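Local coordinates for protein thioredoxin (Bacillus cereus, PDB 3ZIT) that probably transfers electrons in thiol-disulfide exchange, as a small thioredoxin-like protein of the glutaredoxin family with a CxxC motif of the thioredoxin type, at residues B[20-23]-B[28-31]; B[30-35]-B[41-46]. The protein carries 1 engineered substitution. One frame throughout, in Å; residues are numbered along the deposited sequence.

Contact 1: residues B[20-23]-B[28-31]; sequences EFLK and AYEE
The Tyr29 ring leans against helix 13-24, where Leu22 covers part of one face and Lys23 borders the hydroxyl end. Leu22 brings two atoms to the same side of the ring. Its CB lies 3.7 Å from Tyr29 CE1. Its CD1 sits over the face in a CH-pi contact, 4.3 Å from the centroid of the Tyr29 ring and displaced toward its rim, 22° off the normal. Tyr29 takes a chi1 of 64°, which sets CG between its own backbone N and carbonyl carbon and swings the ring back toward the helix that precedes it.

At the far end the aliphatic part of Lys23 closes on the phenol oxygen near the ring plane, with CG 3.3 Å and CD 3.6 Å from Tyr29 OH. The lysine chain then bends at chi3 (102°) and carries its ammonium to Glu20 one helical turn earlier, where NZ makes a salt bridge of 2.7 Å with Glu20 OE2, met on the syn side. Outside the two segments, Leu22 also touches Val6 of strand 4-8 and Leu75 of helix 68-75, while Tyr29 rests on Ile4 and Val6.

No hydrogen bond joins 20-23 to 28-31: helix meets strand approach through apolar and CH-pi contact and the aliphatic lysine chain beside the phenol oxygen, with the lysine's charge directed along its own helix.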
ATOM      1  N   GLU B  20       0.650   6.644  -0.040  1.00  9.54           N
ATOM      2  CA  GLU B  20       1.578   6.382   1.042  1.00 10.22           C
ATOM      3  C   GLU B  20       2.735   5.553   0.619  1.00  9.56           C
ATOM      4  O   GLU B  20       3.861   5.752   1.108  1.00 10.09           O
ATOM      5  CB  GLU B  20       0.832   5.835   2.252  1.00 12.39           C
ATOM      6  CG  GLU B  20      -0.180   6.889   2.830  1.00 16.11           C
ATOM      7  CD  GLU B  20       0.513   8.179   3.365  1.00 22.09           C
ATOM      8  OE1 GLU B  20       1.544   7.997   4.027  1.00 30.70           O
ATOM      9  OE2 GLU B  20       0.025   9.352   3.160  1.00 28.95           O
ATOM     10  N   PHE B  21       2.494   4.563  -0.255  1.00  9.51           N
ATOM     11  CA  PHE B  21       3.565   3.770  -0.873  1.00  9.48           C
ATOM     12  C   PHE B  21       4.567   4.738  -1.614  1.00  8.15           C
ATOM     13  O   PHE B  21       5.762   4.601  -1.491  1.00  9.62           O
ATOM     14  CB  PHE B  21       2.951   2.735  -1.765  1.00  9.97           C
ATOM     15  CG  PHE B  21       3.959   2.000  -2.619  1.00 12.53           C
ATOM     16  CD1 PHE B  21       4.677   0.932  -2.012  1.00 18.58           C
ATOM     17  CD2 PHE B  21       4.212   2.348  -3.903  1.00 16.62           C
ATOM     18  CE1 PHE B  21       5.649   0.218  -2.671  1.00 21.35           C
ATOM     19  CE2 PHE B  21       5.229   1.631  -4.659  1.00 18.32           C
ATOM     20  CZ  PHE B  21       5.869   0.557  -3.962  1.00 20.53           C
ATOM     21  N   LEU B  22       4.011   5.585  -2.440  1.00  9.01           N
ATOM     22  CA  LEU B  22       4.859   6.526  -3.175  1.00  8.86           C
ATOM     23  C   LEU B  22       5.614   7.444  -2.232  1.00  8.98           C
ATOM     24  O   LEU B  22       6.818   7.667  -2.451  1.00 10.00           O
ATOM     25  CB  LEU B  22       3.997   7.352  -4.136  1.00  9.80           C
ATOM     26  CG  LEU B  22       3.403   6.573  -5.261  1.00  9.87           C
ATOM     27  CD1 LEU B  22       2.380   7.508  -6.017  1.00 12.27           C
ATOM     28  CD2 LEU B  22       4.364   5.894  -6.169  1.00 13.33           C
ATOM     29  N   LYS B  23       4.983   7.950  -1.181  1.00  9.04           N
ATOM     30  CA  LYS B  23       5.677   8.771  -0.179  1.00 10.58           C
ATOM     31  C   LYS B  23       6.761   8.013   0.496  1.00 10.04           C
ATOM     32  O   LYS B  23       7.862   8.516   0.726  1.00 11.17           O
ATOM     33  CB  LYS B  23       4.711   9.369   0.792  1.00 12.46           C
ATOM     34  CG  LYS B  23       3.858  10.432   0.298  1.00 15.85           C
ATOM     35  CD  LYS B  23       2.682  10.680   1.270  1.00 25.88           C
ATOM     36  CE  LYS B  23       2.756  11.835   2.181  1.00 38.21           C
ATOM     37  NZ  LYS B  23       1.445  11.683   2.913  1.00 32.73           N
ATOM     38  N   ALA B  28       8.624  11.651  -6.476  1.00  9.31           N
ATOM     39  CA  ALA B  28       8.242  13.057  -6.732  1.00 10.28           C
ATOM     40  C   ALA B  28       7.040  13.070  -7.630  1.00  9.27           C
ATOM     41  O   ALA B  28       7.136  13.320  -8.793  1.00 15.71           O
ATOM     42  CB  ALA B  28       9.395  13.783  -7.368  1.00 13.69           C
ATOM     43  N   TYR B  29       5.837  12.904  -7.087  1.00 12.30           N
ATOM     44  CA  TYR B  29       4.579  12.887  -7.845  1.00 11.32           C
ATOM     45  C   TYR B  29       3.749  14.156  -7.643  1.00 10.66           C
ATOM     46  O   TYR B  29       3.955  14.894  -6.658  1.00 12.32           O
ATOM     47  CB  TYR B  29       3.702  11.666  -7.467  1.00 11.23           C
ATOM     48  CG  TYR B  29       3.237  11.629  -6.085  1.00 10.18           C
ATOM     49  CD1 TYR B  29       3.980  11.045  -5.100  1.00 12.50           C
ATOM     50  CD2 TYR B  29       1.999  12.181  -5.705  1.00 10.80           C
ATOM     51  CE1 TYR B  29       3.522  10.999  -3.745  1.00 14.06           C
ATOM     52  CE2 TYR B  29       1.517  12.129  -4.414  1.00 12.43           C
ATOM     53  CZ  TYR B  29       2.293  11.541  -3.425  1.00 13.99           C
ATOM     54  OH  TYR B  29       1.812  11.478  -2.125  1.00 18.49           O
ATOM     55  N   GLU B  30       2.819  14.403  -8.550  1.00 10.33           N
ATOM     56  CA  GLU B  30       1.737  15.411  -8.423  1.00 11.79           C
ATOM     57  C   GLU B  30       0.439  14.674  -8.373  1.00 10.41           C
ATOM     58  O   GLU B  30       0.232  13.725  -9.148  1.00 12.43           O
ATOM     59  CB  GLU B  30       1.769  16.376  -9.585  1.00 15.96           C
ATOM     60  CG  GLU B  30       3.074  17.157  -9.660  1.00 21.64           C
ATOM     61  CD  GLU B  30       2.927  18.427 -10.452  1.00 35.74           C
ATOM     62  OE1 GLU B  30       1.762  18.888 -10.730  1.00 33.90           O
ATOM     63  OE2 GLU B  30       3.976  19.029 -10.718  1.00 37.23           O
ATOM     64  N   GLU B  31      -0.473  15.088  -7.511  1.00  9.38           N
ATOM     65  CA  GLU B  31      -1.733  14.437  -7.387  1.00  9.28           C
ATOM     66  C   GLU B  31      -2.874  15.284  -7.820  1.00  8.29           C
ATOM     67  O   GLU B  31      -2.808  16.564  -7.823  1.00  9.76           O
ATOM     68  CB  GLU B  31      -2.027  13.920  -6.008  1.00 10.27           C
ATOM     69  CG  GLU B  31      -2.325  15.023  -5.015  1.00 13.00           C
ATOM     70  CD  GLU B  31      -2.364  14.399  -3.718  1.00 17.08           C
ATOM     71  OE1 GLU B  31      -3.412  13.746  -3.372  1.00 22.13           O
ATOM     72  OE2 GLU B  31      -1.343  14.207  -3.106  1.00 18.28           O
TER

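Contact 2: residues B[30-35]-B[41-46]; sequences EEFDVK and RNRLLY
Arg43 reaches across from helix 38-47 to place its NH2 over the centre of the Phe32 ring, a cation-pi contact. NH2 stands 3.4 Å from Phe32 CE1, and Arg43 CZ lies 4.7 Å from the centroid of the Phe32 ring, 11° off the normal. Ring and guanidinium planes are 75° apart, so the group comes down on the ring with NH2 leading and is not stacked flat. A bend at chi3 turns the guanidinium toward the Phe32 ring, and NE is hydrogen-bonded to Tyr7 OH, a second hold that helps to fix the group; the Tyr7 ring also meets that of Phe32.

One hydrogen bond spans the segments: in one of the two conformers of Arg41, NH1 donates to Val34 O at 3.2 Å; in the other the bond is in doubt. The oxygen lies close to the guanidinium plane, but the donor stands well above the carbonyl plane. With CG anti to the backbone N (chi1 179°) and the chain extended as far as NE, this conformer runs past the carbonyl before NH1 engages it. It also puts Arg41 NH1 3.9 Å from Lys35 NZ, a proximity of like charges; Lys35 NZ is bonded to Gln9 OE1, which gives the ammonium a polar partner. Within 30-35, Asp33 OD1 accepts from Lys35 N at 2.9 Å, an Asx turn at the end of the strand.

The apolar part centres on Val34, whose CB packs 3.9 Å from Arg41 CB and whose CG1 lies 4.2 Å from Leu44 CD2.

Helix 38-47 is thus fastened beside the C-terminal end of edge strand 30-33. That strand pairs in parallel with 4-8, whose Tyr7 touches both Val34 and Leu44, and Val34 also meets Thr53 in a loop.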
ATOM      1  N   GLU B  30       2.819  14.403  -8.550  1.00 10.33           N
ATOM      2  CA  GLU B  30       1.737  15.411  -8.423  1.00 11.79           C
ATOM      3  C   GLU B  30       0.439  14.674  -8.373  1.00 10.41           C
ATOM      4  O   GLU B  30       0.232  13.725  -9.148  1.00 12.43           O
ATOM      5  CB  GLU B  30       1.769  16.376  -9.585  1.00 15.96           C
ATOM      6  CG  GLU B  30       3.074  17.157  -9.660  1.00 21.64           C
ATOM      7  CD  GLU B  30       2.927  18.427 -10.452  1.00 35.74           C
ATOM      8  OE1 GLU B  30       1.762  18.888 -10.730  1.00 33.90           O
ATOM      9  OE2 GLU B  30       3.976  19.029 -10.718  1.00 37.23           O
ATOM     10  N   GLU B  31      -0.473  15.088  -7.511  1.00  9.38           N
ATOM     11  CA  GLU B  31      -1.733  14.437  -7.387  1.00  9.28           C
ATOM     12  C   GLU B  31      -2.874  15.284  -7.820  1.00  8.29           C
ATOM     13  O   GLU B  31      -2.808  16.564  -7.823  1.00  9.76           O
ATOM     14  CB  GLU B  31      -2.027  13.920  -6.008  1.00 10.27           C
ATOM     15  CG  GLU B  31      -2.325  15.023  -5.015  1.00 13.00           C
ATOM     16  CD  GLU B  31      -2.364  14.399  -3.718  1.00 17.08           C
ATOM     17  OE1 GLU B  31      -3.412  13.746  -3.372  1.00 22.13           O
ATOM     18  OE2 GLU B  31      -1.343  14.207  -3.106  1.00 18.28           O
ATOM     19  N   PHE B  32      -4.023  14.675  -8.164  1.00  8.32           N
ATOM     20  CA  PHE B  32      -5.220  15.311  -8.557  1.00  8.57           C
ATOM     21  C   PHE B  32      -6.387  14.590  -7.929  1.00  9.56           C
ATOM     22  O   PHE B  32      -6.370  13.371  -7.838  1.00 13.48           O
ATOM     23  CB  PHE B  32      -5.436  15.310 -10.050  1.00 10.60           C
ATOM     24  CG  PHE B  32      -4.295  15.903 -10.772  1.00 10.91           C
ATOM     25  CD1 PHE B  32      -4.223  17.290 -10.935  1.00 13.47           C
ATOM     26  CD2 PHE B  32      -3.225  15.149 -11.199  1.00 12.51           C
ATOM     27  CE1 PHE B  32      -3.111  17.848 -11.568  1.00 15.37           C
ATOM     28  CE2 PHE B  32      -2.113  15.684 -11.839  1.00 18.18           C
ATOM     29  CZ  PHE B  32      -2.048  17.072 -11.980  1.00 17.18           C
ATOM     30  N   ASP B  33      -7.415  15.345  -7.510  1.00  9.52           N
ATOM     31  CA  ASP B  33      -8.669  14.810  -6.937  1.00  9.65           C
ATOM     32  C   ASP B  33      -9.723  14.920  -7.989  1.00  9.72           C
ATOM     33  O   ASP B  33     -10.115  16.010  -8.341  1.00 11.42           O
ATOM     34  CB  ASP B  33      -8.976  15.583  -5.682  1.00 11.43           C
ATOM     35  CG  ASP B  33     -10.245  15.094  -4.979  1.00 12.21           C
ATOM     36  OD1 ASP B  33     -11.196  14.766  -5.631  1.00 12.68           O
ATOM     37  OD2 ASP B  33     -10.236  15.142  -3.699  1.00 16.21           O
ATOM     38  N   VAL B  34     -10.147  13.774  -8.536  1.00  9.20           N
ATOM     39  CA  VAL B  34     -11.082  13.769  -9.642  1.00  9.37           C
ATOM     40  C   VAL B  34     -12.492  14.110  -9.253  1.00 10.44           C
ATOM     41  O   VAL B  34     -13.334  14.256 -10.113  1.00 13.53           O
ATOM     42  CB  VAL B  34     -10.960  12.473 -10.471  1.00 10.39           C
ATOM     43  CG1 VAL B  34      -9.597  12.279 -11.016  1.00 10.74           C
ATOM     44  CG2 VAL B  34     -11.449  11.235  -9.700  1.00 12.22           C
ATOM     45  N   LYS B  35     -12.814  14.156  -7.949  1.00 10.42           N
ATOM     46  CA  LYS B  35     -14.129  14.661  -7.546  1.00 11.67           C
ATOM     47  C   LYS B  35     -14.108  16.182  -7.568  1.00 11.28           C
ATOM     48  O   LYS B  35     -15.080  16.811  -7.940  1.00 14.42           O
ATOM     49  CB  LYS B  35     -14.491  14.133  -6.156  1.00 13.37           C
ATOM     50  CG  LYS B  35     -14.925  12.688  -6.106  1.00 16.10           C
ATOM     51  CD  LYS B  35     -16.339  12.554  -6.634  1.00 19.43           C
ATOM     52  CE  LYS B  35     -16.814  11.101  -6.382  1.00 22.09           C
ATOM     53  NZ  LYS B  35     -16.394  10.192  -7.496  1.00 32.62           N
ATOM     54  N   ARG B  41     -10.599  14.875 -13.814  1.00 10.54           N
ATOM     55  CA  ARG B  41     -11.536  13.782 -14.077  0.50 10.58           C
ATOM     56  C   ARG B  41     -11.607  13.479 -15.557  1.00 10.68           C
ATOM     57  O   ARG B  41     -11.646  12.315 -15.994  1.00 10.90           O
ATOM     58  CB  ARG B  41     -12.889  14.135 -13.486  0.50 12.10           C
ATOM     59  CG  ARG B  41     -13.915  13.074 -13.722  0.50 11.58           C
ATOM     60  CD  ARG B  41     -15.238  13.576 -13.248  0.50 14.06           C
ATOM     61  NE  ARG B  41     -16.199  12.550 -12.957  0.50 15.92           N
ATOM     62  CZ  ARG B  41     -16.315  11.865 -11.821  0.50 14.54           C
ATOM     63  NH1 ARG B  41     -15.499  12.054 -10.755  0.50 16.12           N
ATOM     64  NH2 ARG B  41     -17.270  10.956 -11.757  0.50 15.17           N
ATOM     65  N   ASN B  42     -11.659  14.551 -16.375  1.00 12.02           N
ATOM     66  CA  ASN B  42     -11.735  14.349 -17.818  1.00 13.20           C
ATOM     67  C   ASN B  42     -10.453  13.758 -18.360  1.00 11.88           C
ATOM     68  O   ASN B  42     -10.539  12.923 -19.264  1.00 13.57           O
ATOM     69  CB  ASN B  42     -12.065  15.705 -18.455  1.00 17.67           C
ATOM     70  CG  ASN B  42     -13.531  16.050 -18.303  1.00 25.08           C
ATOM     71  OD1 ASN B  42     -14.343  15.178 -18.039  1.00 29.91           O
ATOM     72  ND2 ASN B  42     -13.866  17.319 -18.470  1.00 32.51           N
ATOM     73  N   ARG B  43      -9.288  14.140 -17.832  1.00 11.31           N
ATOM     74  CA  ARG B  43      -8.099  13.472 -18.283  1.00 11.73           C
ATOM     75  C   ARG B  43      -8.085  11.953 -17.941  1.00 10.36           C
ATOM     76  O   ARG B  43      -7.737  11.143 -18.790  1.00 11.27           O
ATOM     77  CB  ARG B  43      -6.802  14.079 -17.697  1.00 12.66           C
ATOM     78  CG  ARG B  43      -6.606  15.522 -18.154  1.00 13.89           C
ATOM     79  CD  ARG B  43      -5.201  15.995 -17.847  1.00 14.79           C
ATOM     80  NE  ARG B  43      -4.883  16.011 -16.381  1.00 13.27           N
ATOM     81  CZ  ARG B  43      -5.253  16.954 -15.527  1.00 12.33           C
ATOM     82  NH1 ARG B  43      -5.923  18.061 -15.874  1.00 14.05           N
ATOM     83  NH2 ARG B  43      -4.897  16.838 -14.259  1.00 14.04           N
ATOM     84  N   LEU B  44      -8.461  11.615 -16.713  1.00  9.88           N
ATOM     85  CA  LEU B  44      -8.564  10.225 -16.276  1.00  9.27           C
ATOM     86  C   LEU B  44      -9.413   9.408 -17.277  1.00  8.81           C
ATOM     87  O   LEU B  44      -8.996   8.359 -17.751  1.00  9.89           O
ATOM     88  CB  LEU B  44      -9.163  10.175 -14.869  1.00  9.08           C
ATOM     89  CG  LEU B  44      -9.400   8.763 -14.328  1.00  9.63           C
ATOM     90  CD1 LEU B  44      -8.060   8.115 -13.990  1.00 12.47           C
ATOM     91  CD2 LEU B  44     -10.326   8.797 -13.175  1.00 13.33           C
ATOM     92  N   LEU B  45     -10.611   9.905 -17.534  1.00  9.27           N
ATOM     93  CA  LEU B  45     -11.641   9.149 -18.284  1.00 10.56           C
ATOM     94  C   LEU B  45     -11.353   9.168 -19.753  1.00 11.74           C
ATOM     95  O   LEU B  45     -11.483   8.134 -20.393  1.00 14.20           O
ATOM     96  CB  LEU B  45     -13.007   9.789 -18.030  1.00 10.69           C
ATOM     97  CG  LEU B  45     -13.614   9.550 -16.686  1.00 11.81           C
ATOM     98  CD1 LEU B  45     -14.826  10.464 -16.477  1.00 14.30           C
ATOM     99  CD2 LEU B  45     -13.943   8.120 -16.405  1.00 13.60           C
ATOM    100  N   TYR B  46     -10.992  10.303 -20.297  1.00 13.88           N
ATOM    101  CA  TYR B  46     -10.966  10.466 -21.784  1.00 16.55           C
ATOM    102  C   TYR B  46      -9.537  10.411 -22.283  1.00 17.59           C
ATOM    103  O   TYR B  46      -9.382  10.077 -23.424  1.00 24.99           O
ATOM    104  CB  TYR B  46     -11.722  11.782 -22.180  1.00 18.51           C
ATOM    105  CG  TYR B  46     -13.196  11.816 -21.683  1.00 17.74           C
ATOM    106  CD1 TYR B  46     -14.217  11.077 -22.289  1.00 25.24           C
ATOM    107  CD2 TYR B  46     -13.564  12.601 -20.610  1.00 20.39           C
ATOM    108  CE1 TYR B  46     -15.548  11.089 -21.778  1.00 19.42           C
ATOM    109  CE2 TYR B  46     -14.843  12.563 -20.051  1.00 20.35           C
ATOM    110  CZ  TYR B  46     -15.818  11.767 -20.617  1.00 21.36           C
ATOM    111  OH  TYR B  46     -17.120  11.729 -20.060  1.00 24.74           O
TER

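How the contacts relate
Strand 30-33 serves both contacts, and Glu30 and Glu31 belong to each. Contact 1 comes first along the chain, bringing helix 13-24 against the approach to the strand; contact 2 follows, setting helix 38-47 beside the strand's exit. Their centres are 15 Å apart and, beyond the shared residues, they do not touch. The strand is outermost in the sheet, next to 4-8, whose residues line both contacts: Ile4 and Val6 in contact 1, Tyr7 in contact 2. Together they tie two successive helices to one edge of the thioredoxin-like fold, the first of them the helix whose start carries Cys15 of the Cys12-Cys15 disulfide.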